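Local coordinates for protein beta-lactamase (Klebsiella pneumoniae, PDB 6HUH) that probably hydrolyses beta-lactam antibiotics to substituted beta-amino acids, as a class D serine beta-lactamase that confers antibiotic resistance, at residues R96-S101 with H195-T200; Q120-F125 with R130-N135; K164-K169 with D227-F232. All blocks are in the same frame, centred on the assembly; numbering follows the deposited sequence.

Contact 1: R96-S101 with H195-T200; sequences RWMTYS and HGKTGT. With SO4 (sulfate ion), chain C.
Lys197 NZ is gripped by three oxygens, two of them across the contact. It donates to Ser101 OG at 2.7 Å and to Met98 O at 3.1 Å, and its third acceptor is the carbonyl of Thr198, next along its own strand. Met98 O receives it in the carbonyl plane at a C=O...N angle of 154°. Two bends in the lysine chain, at chi2 (85°) and chi4 (80°), turn the amine from strand 192-201 toward the end of helix 94-99. On the way the chain crosses Met98 at about a right angle, with CD 4.0 Å from Met98 SD; an unbranched thioether side chain suits a place beside the lysine methylenes. Lys197 and Thr198 begin the Lys-Thr-Gly motif of serine beta-lactamases, and Ser101 takes the place of the serine in the second conserved motif of class D enzymes. Ser101 also touches Ser51, the predicted acyl-ester serine, consistent with a place in the active-site wall. While OG of Ser101 accepts from the lysine, it donates to sulfate O4 at 3.1 Å. That same oxygen takes a bond from Thr198 OG1 at 3.0 Å. Small hydroxyl side chains can donate to an anion here without filling the site; the ion, probably from the crystallisation liquor, may occupy the place of a beta-lactam carboxylate. Ser246 OG binds it too.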
loop_
_atom_site.group_PDB
_atom_site.type_symbol
_atom_site.label_atom_id
_atom_site.label_comp_id
_atom_site.label_asym_id
_atom_site.label_seq_id
_atom_site.Cartn_x
_atom_site.Cartn_y
_atom_site.Cartn_z
ATOM N N ARG A 96 4.711 2.040 3.170
ATOM C CA ARG A 96 4.212 3.366 3.525
ATOM C C ARG A 96 5.373 4.387 3.516
ATOM O O ARG A 96 5.141 5.567 3.261
ATOM C CB ARG A 96 3.523 3.294 4.904
ATOM C CG ARG A 96 2.846 4.578 5.326
ATOM C CD ARG A 96 2.050 4.403 6.593
ATOM N NE ARG A 96 1.634 5.699 7.142
ATOM C CZ ARG A 96 0.481 6.298 6.860
ATOM N NH1 ARG A 96 -0.380 5.735 6.021
ATOM N NH2 ARG A 96 0.181 7.464 7.415
ATOM N N TRP A 97 6.611 3.919 3.796
ATOM C CA TRP A 97 7.870 4.688 3.810
ATOM C C TRP A 97 8.140 5.252 2.438
ATOM O O TRP A 97 8.329 6.452 2.287
ATOM C CB TRP A 97 9.002 3.730 4.189
ATOM C CG TRP A 97 10.395 4.263 4.122
ATOM C CD1 TRP A 97 10.842 5.445 4.633
ATOM C CD2 TRP A 97 11.564 3.528 3.731
ATOM N NE1 TRP A 97 12.207 5.533 4.497
ATOM C CE2 TRP A 97 12.677 4.367 3.945
ATOM C CE3 TRP A 97 11.772 2.265 3.149
ATOM C CZ2 TRP A 97 13.983 3.974 3.626
ATOM C CZ3 TRP A 97 13.058 1.879 2.826
ATOM C CH2 TRP A 97 14.149 2.721 3.073
ATOM N N MET A 98 8.116 4.370 1.430
ATOM C CA MET A 98 8.335 4.695 0.027
ATOM C C MET A 98 7.258 5.631 -0.502
ATOM O O MET A 98 7.585 6.647 -1.129
ATOM C CB MET A 98 8.413 3.410 -0.818
ATOM C CG MET A 98 9.668 2.620 -0.586
ATOM S SD MET A 98 11.166 3.598 -0.874
ATOM C CE MET A 98 12.301 2.328 -1.203
ATOM N N THR A 99 5.980 5.304 -0.195
ATOM C CA THR A 99 4.780 6.020 -0.622
ATOM C C THR A 99 4.789 7.505 -0.170
ATOM O O THR A 99 4.896 8.381 -1.033
ATOM C CB THR A 99 3.516 5.234 -0.204
ATOM O OG1 THR A 99 3.589 3.918 -0.771
ATOM C CG2 THR A 99 2.230 5.888 -0.675
ATOM N N TYR A 100 4.728 7.782 1.145
ATOM C CA TYR A 100 4.671 9.148 1.682
ATOM C C TYR A 100 6.073 9.762 1.997
ATOM O O TYR A 100 6.143 10.800 2.672
ATOM C CB TYR A 100 3.711 9.214 2.890
ATOM C CG TYR A 100 2.419 8.478 2.612
ATOM C CD1 TYR A 100 1.387 9.086 1.903
ATOM C CD2 TYR A 100 2.265 7.146 2.969
ATOM C CE1 TYR A 100 0.226 8.388 1.579
ATOM C CE2 TYR A 100 1.110 6.440 2.652
ATOM C CZ TYR A 100 0.098 7.060 1.948
ATOM O OH TYR A 100 -1.020 6.333 1.627
ATOM N N SER A 101 7.176 9.155 1.450
ATOM C CA SER A 101 8.564 9.624 1.628
ATOM C C SER A 101 8.830 10.052 3.081
ATOM O O SER A 101 9.168 11.208 3.361
ATOM C CB SER A 101 8.901 10.753 0.654
ATOM O OG SER A 101 9.044 10.301 -0.681
ATOM N N HIS A 195 8.570 0.333 -11.787
ATOM C CA HIS A 195 9.086 0.527 -10.446
ATOM C C HIS A 195 9.691 1.908 -10.485
ATOM O O HIS A 195 10.411 2.213 -11.435
ATOM C CB HIS A 195 10.128 -0.535 -10.103
ATOM C CG HIS A 195 9.664 -1.943 -10.345
ATOM N ND1 HIS A 195 9.178 -2.738 -9.314
ATOM C CD2 HIS A 195 9.643 -2.661 -11.492
ATOM C CE1 HIS A 195 8.891 -3.906 -9.864
ATOM N NE2 HIS A 195 9.157 -3.909 -11.169
ATOM N N GLY A 196 9.329 2.761 -9.529
ATOM C CA GLY A 196 9.804 4.145 -9.513
ATOM C C GLY A 196 9.721 4.902 -8.203
ATOM O O GLY A 196 9.060 4.477 -7.255
ATOM N N LYS A 197 10.394 6.032 -8.139
ATOM C CA LYS A 197 10.429 6.849 -6.926
ATOM C C LYS A 197 10.542 8.356 -7.221
ATOM O O LYS A 197 11.379 8.790 -8.013
ATOM C CB LYS A 197 11.562 6.362 -5.968
ATOM C CG LYS A 197 11.632 7.082 -4.611
ATOM C CD LYS A 197 10.686 6.476 -3.575
ATOM C CE LYS A 197 10.523 7.373 -2.381
ATOM N NZ LYS A 197 9.567 8.466 -2.657
ATOM N N THR A 198 9.685 9.136 -6.566
ATOM C CA THR A 198 9.708 10.590 -6.657
ATOM C C THR A 198 10.652 11.163 -5.583
ATOM O O THR A 198 10.838 10.546 -4.536
ATOM C CB THR A 198 8.301 11.184 -6.552
ATOM O OG1 THR A 198 7.697 10.789 -5.320
ATOM C CG2 THR A 198 7.413 10.815 -7.728
ATOM N N GLY A 199 11.237 12.322 -5.868
ATOM C CA GLY A 199 12.120 13.054 -4.965
ATOM C C GLY A 199 11.960 14.553 -5.128
ATOM O O GLY A 199 11.719 15.015 -6.238
ATOM N N THR A 200 12.043 15.322 -4.027
ATOM C CA THR A 200 11.949 16.784 -4.018
ATOM C C THR A 200 13.009 17.375 -3.095
ATOM O O THR A 200 13.002 17.130 -1.880
ATOM C CB THR A 200 10.499 17.308 -3.766
ATOM O OG1 THR A 200 9.739 17.168 -4.972
ATOM C CG2 THR A 200 10.446 18.789 -3.348
HETATM S S SO4 C . 8.476 13.480 -2.407
HETATM O O1 SO4 C . 7.928 14.004 -1.151
HETATM O O2 SO4 C . 8.270 14.439 -3.494
HETATM O O3 SO4 C . 9.903 13.267 -2.237
HETATM O O4 SO4 C . 7.818 12.217 -2.737
#

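Contact 2: Q120-F125 with R130-N135; sequences QYVDRF and RDLSGN
Val122 sets CG1 anti to its backbone N (chi1 175°) and CG2 beside it, a fork that sends CG1 mainly to Arg130 and CG2 to Leu132. CG1 lies 3.7 Å from Arg130 CA, and the valine slides past the base of the arginine chain in the opposite sense. CG2 meets Leu132 CD1 tip to tip at 3.6 Å. Val122 also touches Met60 of helix 56-64, while Leu132 rests on Phe118 and Gln119, so branched aliphatic side chains fill the angle between helix 115-124 and the loop that follows it. Arg130 needs its length for a different task. Its chain runs along the helix backbone, CD 3.8 Å from Val122 O, and a bend at chi3 (-87°) brings NH1 to Asp123 O at 3.3 Å. The acceptor lies at the edge of the guanidinium, close to its plane, but the N-H...O angle of 142° and a donor tilted from the carbonyl plane make this an imperfect bond. NH1 has, besides, a long, weak ion pair with Asp126. The Asp123 carboxylate turns elsewhere: OD1 accepts from Gln119 NE2, which also binds Arg130 O and so ties helix to loop. Farther on, the bond from Ser133 N to Asp131 OD1 closes an Asx turn around Leu132, and Ser133 OG adds a second bond to the same oxygen. With Asp123 OD1 4.8 Å from Arg130 NE, the opposite charges may attract one another without a salt bridge; between the two segments themselves, the join rests on apolar contact and one bent bond, with Gln119 bridging from the helix.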
loop_
_atom_site.group_PDB
_atom_site.type_symbol
_atom_site.label_atom_id
_atom_site.label_comp_id
_atom_site.label_asym_id
_atom_site.label_seq_id
_atom_site.Cartn_x
_atom_site.Cartn_y
_atom_site.Cartn_z
ATOM N N GLN A 120 30.092 2.388 3.767
ATOM C CA GLN A 120 30.517 1.192 3.017
ATOM C C GLN A 120 29.560 0.895 1.863
ATOM O O GLN A 120 30.011 0.651 0.732
ATOM C CB GLN A 120 30.599 -0.025 3.929
ATOM C CG GLN A 120 31.831 -0.074 4.803
ATOM C CD GLN A 120 31.733 -1.146 5.860
ATOM O OE1 GLN A 120 31.801 -0.862 7.065
ATOM N NE2 GLN A 120 31.603 -2.405 5.429
ATOM N N TYR A 121 28.229 0.952 2.152
ATOM C CA TYR A 121 27.160 0.735 1.189
ATOM C C TYR A 121 27.211 1.827 0.109
ATOM O O TYR A 121 27.304 1.476 -1.058
ATOM C CB TYR A 121 25.796 0.721 1.883
ATOM C CG TYR A 121 25.388 -0.597 2.512
ATOM C CD1 TYR A 121 24.926 -1.652 1.728
ATOM C CD2 TYR A 121 25.314 -0.739 3.893
ATOM C CE1 TYR A 121 24.502 -2.852 2.299
ATOM C CE2 TYR A 121 24.883 -1.933 4.477
ATOM C CZ TYR A 121 24.469 -2.987 3.674
ATOM O OH TYR A 121 24.017 -4.171 4.215
ATOM N N VAL A 122 27.233 3.134 0.486
ATOM C CA VAL A 122 27.289 4.273 -0.468
ATOM C C VAL A 122 28.516 4.158 -1.383
ATOM O O VAL A 122 28.378 4.392 -2.585
ATOM C CB VAL A 122 27.155 5.671 0.203
ATOM C CG1 VAL A 122 27.350 6.807 -0.790
ATOM C CG2 VAL A 122 25.795 5.806 0.866
ATOM N N ASP A 123 29.668 3.697 -0.845
ATOM C CA ASP A 123 30.891 3.463 -1.622
ATOM C C ASP A 123 30.702 2.273 -2.583
ATOM O O ASP A 123 30.921 2.448 -3.785
ATOM C CB ASP A 123 32.097 3.187 -0.709
ATOM C CG ASP A 123 32.617 4.352 0.117
ATOM O OD1 ASP A 123 31.941 5.409 0.150
ATOM O OD2 ASP A 123 33.695 4.199 0.751
ATOM N N ARG A 124 30.265 1.078 -2.063
ATOM C CA ARG A 124 30.085 -0.132 -2.883
ATOM C C ARG A 124 29.041 0.024 -3.964
ATOM O O ARG A 124 29.164 -0.612 -5.011
ATOM C CB ARG A 124 29.825 -1.391 -2.041
ATOM C CG ARG A 124 31.034 -2.330 -2.044
ATOM C CD ARG A 124 30.706 -3.775 -1.702
ATOM N NE ARG A 124 31.854 -4.654 -1.950
ATOM C CZ ARG A 124 31.816 -5.982 -1.903
ATOM N NH1 ARG A 124 30.682 -6.610 -1.615
ATOM N NH2 ARG A 124 32.909 -6.692 -2.145
ATOM N N PHE A 125 28.037 0.897 -3.710
ATOM C CA PHE A 125 26.954 1.277 -4.622
ATOM C C PHE A 125 27.414 2.371 -5.596
ATOM O O PHE A 125 26.705 2.638 -6.572
ATOM C CB PHE A 125 25.730 1.780 -3.836
ATOM C CG PHE A 125 24.885 0.731 -3.149
ATOM C CD1 PHE A 125 25.101 -0.626 -3.379
ATOM C CD2 PHE A 125 23.853 1.102 -2.293
ATOM C CE1 PHE A 125 24.318 -1.591 -2.747
ATOM C CE2 PHE A 125 23.060 0.133 -1.675
ATOM C CZ PHE A 125 23.300 -1.206 -1.904
ATOM N N ARG A 130 29.143 10.468 -3.268
ATOM C CA ARG A 130 29.401 9.637 -2.090
ATOM C C ARG A 130 29.673 10.470 -0.785
ATOM O O ARG A 130 30.035 9.905 0.263
ATOM C CB ARG A 130 30.520 8.605 -2.386
ATOM C CG ARG A 130 30.348 7.845 -3.705
ATOM C CD ARG A 130 31.222 6.611 -3.799
ATOM N NE ARG A 130 32.556 6.915 -4.314
ATOM C CZ ARG A 130 33.478 6.000 -4.605
ATOM N NH1 ARG A 130 33.216 4.705 -4.442
ATOM N NH2 ARG A 130 34.666 6.372 -5.068
ATOM N N ASP A 131 29.435 11.806 -0.846
ATOM C CA ASP A 131 29.659 12.685 0.303
ATOM C C ASP A 131 28.549 12.598 1.340
ATOM O O ASP A 131 27.444 13.085 1.107
ATOM C CB ASP A 131 29.875 14.134 -0.145
ATOM C CG ASP A 131 30.657 14.961 0.853
ATOM O OD1 ASP A 131 30.502 14.725 2.077
ATOM O OD2 ASP A 131 31.440 15.836 0.414
ATOM N N LEU A 132 28.838 11.975 2.483
ATOM C CA LEU A 132 27.828 11.843 3.541
ATOM C C LEU A 132 28.244 12.617 4.801
ATOM O O LEU A 132 27.896 12.219 5.913
ATOM C CB LEU A 132 27.512 10.359 3.862
ATOM C CG LEU A 132 27.442 9.379 2.686
ATOM C CD1 LEU A 132 27.577 7.981 3.154
ATOM C CD2 LEU A 132 26.160 9.541 1.881
ATOM N N SER A 133 28.981 13.729 4.622
ATOM C CA SER A 133 29.447 14.559 5.728
ATOM C C SER A 133 28.342 15.432 6.304
ATOM O O SER A 133 28.428 15.848 7.463
ATOM C CB SER A 133 30.646 15.397 5.304
ATOM O OG SER A 133 30.326 16.265 4.232
ATOM N N GLY A 134 27.312 15.675 5.498
ATOM C CA GLY A 134 26.149 16.481 5.857
ATOM C C GLY A 134 26.388 17.980 5.800
ATOM O O GLY A 134 27.198 18.479 5.001
ATOM N N ASN A 135 25.661 18.704 6.665
ATOM C CA ASN A 135 25.712 20.163 6.786
ATOM C C ASN A 135 27.023 20.602 7.453
ATOM O O ASN A 135 27.568 19.829 8.244
ATOM C CB ASN A 135 24.503 20.669 7.577
ATOM C CG ASN A 135 23.192 20.106 7.081
ATOM O OD1 ASN A 135 22.751 20.369 5.955
ATOM N ND2 ASN A 135 22.569 19.275 7.898
#

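Contact 3: K164-K169 with D227-F232; sequences KLVSGK and DQKLIF
Val166 places its two methyl groups against the side chains of Lys229 and Ile231. CG1 is 3.8 Å from Lys229 CD and 4.0 Å from Ile231 CD1, and CG2 stands 4.0 Å from the same CD of the lysine. The two partners come differently: Ile231 reaches toward the valine tip to tip, whereas Lys229 slides past it, antiparallel, presenting the flank of its methylene chain. No hydrogen bond spans the two segments, so the contact is purely van der Waals. Lysine fits this margin because its aliphatic part can lie over an apolar neighbour; the bend at chi4 (-82°) leaves NZ beside Val166 CG2, at 4.2 Å. Ile231, farther along the strand, is buried, as suits an all-carbon side chain. The second shell begins with Trp222 of the adjacent strand 215-225, which touches both Val166 and Ile231 and continues the apolar surface. Strand alternation sets the rest: Lys229 and Ile231 turn toward helix 155-166, while Leu230 and Phe232 point to the other face and pack on helix 245-264. Backbone bonds from Leu230 to Ala223 and from Phe232 to Gly221 pair the strand with its antiparallel neighbour 215-225. On the other side the helix ends just past Val166 in a Schellman motif: Gly168, at a positive phi of 76°, reverses the path, and Lys169 N bonds back to Lys164 O at 2.8 Å. Glycine adopts that backbone conformation at little cost. Here, then, one helix end lies against one face of the antiparallel sheet while the C-terminal helix packs on the opposite face, the layered alpha/beta architecture of serine beta-lactamases and penicillin-binding proteins.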
loop_
_atom_site.group_PDB
_atom_site.type_symbol
_atom_site.label_atom_id
_atom_site.label_comp_id
_atom_site.label_asym_id
_atom_site.label_seq_id
_atom_site.Cartn_x
_atom_site.Cartn_y
_atom_site.Cartn_z
ATOM N N LYS A 164 22.775 -1.159 -12.225
ATOM C CA LYS A 164 23.516 -2.158 -11.468
ATOM C C LYS A 164 22.544 -2.982 -10.595
ATOM O O LYS A 164 22.706 -4.208 -10.488
ATOM C CB LYS A 164 24.605 -1.489 -10.617
ATOM C CG LYS A 164 25.828 -1.043 -11.414
ATOM C CD LYS A 164 26.929 -0.470 -10.499
ATOM C CE LYS A 164 28.167 -0.045 -11.254
ATOM N NZ LYS A 164 28.953 -1.207 -11.760
ATOM N N LEU A 165 21.526 -2.316 -9.987
ATOM C CA LEU A 165 20.593 -3.050 -9.144
ATOM C C LEU A 165 19.653 -3.909 -10.013
ATOM O O LEU A 165 19.342 -5.041 -9.621
ATOM C CB LEU A 165 19.871 -2.180 -8.071
ATOM C CG LEU A 165 18.502 -1.508 -8.290
ATOM C CD1 LEU A 165 17.351 -2.478 -7.992
ATOM C CD2 LEU A 165 18.330 -0.360 -7.302
ATOM N N VAL A 166 19.297 -3.427 -11.217
ATOM C CA VAL A 166 18.444 -4.179 -12.136
ATOM C C VAL A 166 19.208 -5.364 -12.834
ATOM O O VAL A 166 18.570 -6.348 -13.222
ATOM C CB VAL A 166 17.745 -3.215 -13.120
ATOM C CG1 VAL A 166 18.174 -3.423 -14.571
ATOM C CG2 VAL A 166 16.253 -3.324 -12.986
ATOM N N SER A 167 20.554 -5.274 -12.946
ATOM C CA SER A 167 21.411 -6.286 -13.584
ATOM C C SER A 167 22.020 -7.322 -12.630
ATOM O O SER A 167 22.733 -8.212 -13.085
ATOM C CB SER A 167 22.534 -5.618 -14.373
ATOM O OG SER A 167 22.049 -4.884 -15.487
ATOM N N GLY A 168 21.732 -7.213 -11.336
ATOM C CA GLY A 168 22.276 -8.107 -10.318
ATOM C C GLY A 168 23.730 -7.788 -10.002
ATOM O O GLY A 168 24.441 -8.607 -9.399
ATOM N N LYS A 169 24.190 -6.585 -10.414
ATOM C CA LYS A 169 25.569 -6.163 -10.213
ATOM C C LYS A 169 25.856 -5.678 -8.773
ATOM O O LYS A 169 27.006 -5.729 -8.342
ATOM C CB LYS A 169 25.996 -5.134 -11.271
ATOM C CG LYS A 169 26.290 -5.780 -12.620
ATOM C CD LYS A 169 26.962 -4.812 -13.591
ATOM C CE LYS A 169 26.786 -5.218 -15.042
ATOM N NZ LYS A 169 25.511 -4.705 -15.626
ATOM N N ASP A 227 12.441 -10.611 -20.277
ATOM C CA ASP A 227 13.843 -10.342 -20.586
ATOM C C ASP A 227 14.155 -8.825 -20.595
ATOM O O ASP A 227 15.068 -8.376 -19.878
ATOM C CB ASP A 227 14.260 -11.024 -21.924
ATOM C CG ASP A 227 13.166 -11.247 -22.981
ATOM O OD1 ASP A 227 12.262 -10.380 -23.103
ATOM O OD2 ASP A 227 13.233 -12.273 -23.698
ATOM N N GLN A 228 13.361 -8.052 -21.368
ATOM C CA GLN A 228 13.543 -6.617 -21.558
ATOM C C GLN A 228 13.373 -5.769 -20.299
ATOM O O GLN A 228 12.448 -5.977 -19.520
ATOM C CB GLN A 228 12.642 -6.091 -22.682
ATOM C CG GLN A 228 12.999 -6.657 -24.053
ATOM C CD GLN A 228 12.904 -5.630 -25.145
ATOM O OE1 GLN A 228 11.813 -5.271 -25.607
ATOM N NE2 GLN A 228 14.056 -5.168 -25.614
ATOM N N LYS A 229 14.297 -4.825 -20.107
ATOM C CA LYS A 229 14.318 -3.857 -19.001
ATOM C C LYS A 229 14.719 -2.468 -19.531
ATOM O O LYS A 229 15.408 -2.386 -20.548
ATOM C CB LYS A 229 15.264 -4.307 -17.877
ATOM C CG LYS A 229 14.641 -5.332 -16.938
ATOM C CD LYS A 229 15.652 -5.884 -15.946
ATOM C CE LYS A 229 15.141 -7.118 -15.240
ATOM N NZ LYS A 229 14.245 -6.791 -14.093
ATOM N N LEU A 230 14.263 -1.385 -18.874
ATOM C CA LEU A 230 14.536 -0.017 -19.316
ATOM C C LEU A 230 14.565 0.938 -18.133
ATOM O O LEU A 230 13.554 1.089 -17.447
ATOM C CB LEU A 230 13.461 0.412 -20.331
ATOM C CG LEU A 230 13.519 1.825 -20.915
ATOM C CD1 LEU A 230 13.602 1.772 -22.398
ATOM C CD2 LEU A 230 12.277 2.631 -20.544
ATOM N N ILE A 231 15.723 1.585 -17.899
ATOM C CA ILE A 231 15.907 2.590 -16.843
ATOM C C ILE A 231 15.360 3.941 -17.392
ATOM O O ILE A 231 15.288 4.128 -18.608
ATOM C CB ILE A 231 17.403 2.728 -16.436
ATOM C CG1 ILE A 231 18.104 1.369 -16.144
ATOM C CG2 ILE A 231 17.587 3.707 -15.293
ATOM C CD1 ILE A 231 17.617 0.535 -15.080
ATOM N N PHE A 232 14.980 4.866 -16.493
ATOM C CA PHE A 232 14.494 6.210 -16.824
ATOM C C PHE A 232 14.747 7.139 -15.638
ATOM O O PHE A 232 14.587 6.739 -14.487
ATOM C CB PHE A 232 13.016 6.222 -17.265
ATOM C CG PHE A 232 12.052 5.678 -16.249
ATOM C CD1 PHE A 232 11.649 6.450 -15.162
ATOM C CD2 PHE A 232 11.521 4.403 -16.385
ATOM C CE1 PHE A 232 10.815 5.915 -14.169
ATOM C CE2 PHE A 232 10.631 3.892 -15.424
ATOM C CZ PHE A 232 10.301 4.645 -14.311
#

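Overall arrangement
From the N terminus, the chain opens contact 1 at 96-101, on helix 94-99. Contact 2 then forms within the span that contact 1 will close, shutting a short loop and tying helix 115-124 to the loop that follows it. At the end of helix 155-166, 164-169 opens contact 3. The chain enters the sheet, 195-200 completes contact 1, and 227-232 completes contact 3, so these two loops cross. Both join helices to the same antiparallel sheet and they touch, His195 O lying 3.8 Å from Phe232 CZ. Contact 2 touches neither: its centre is about 20 Å from that of contact 1, and its nearest atoms come within about 5 Å of contact 3.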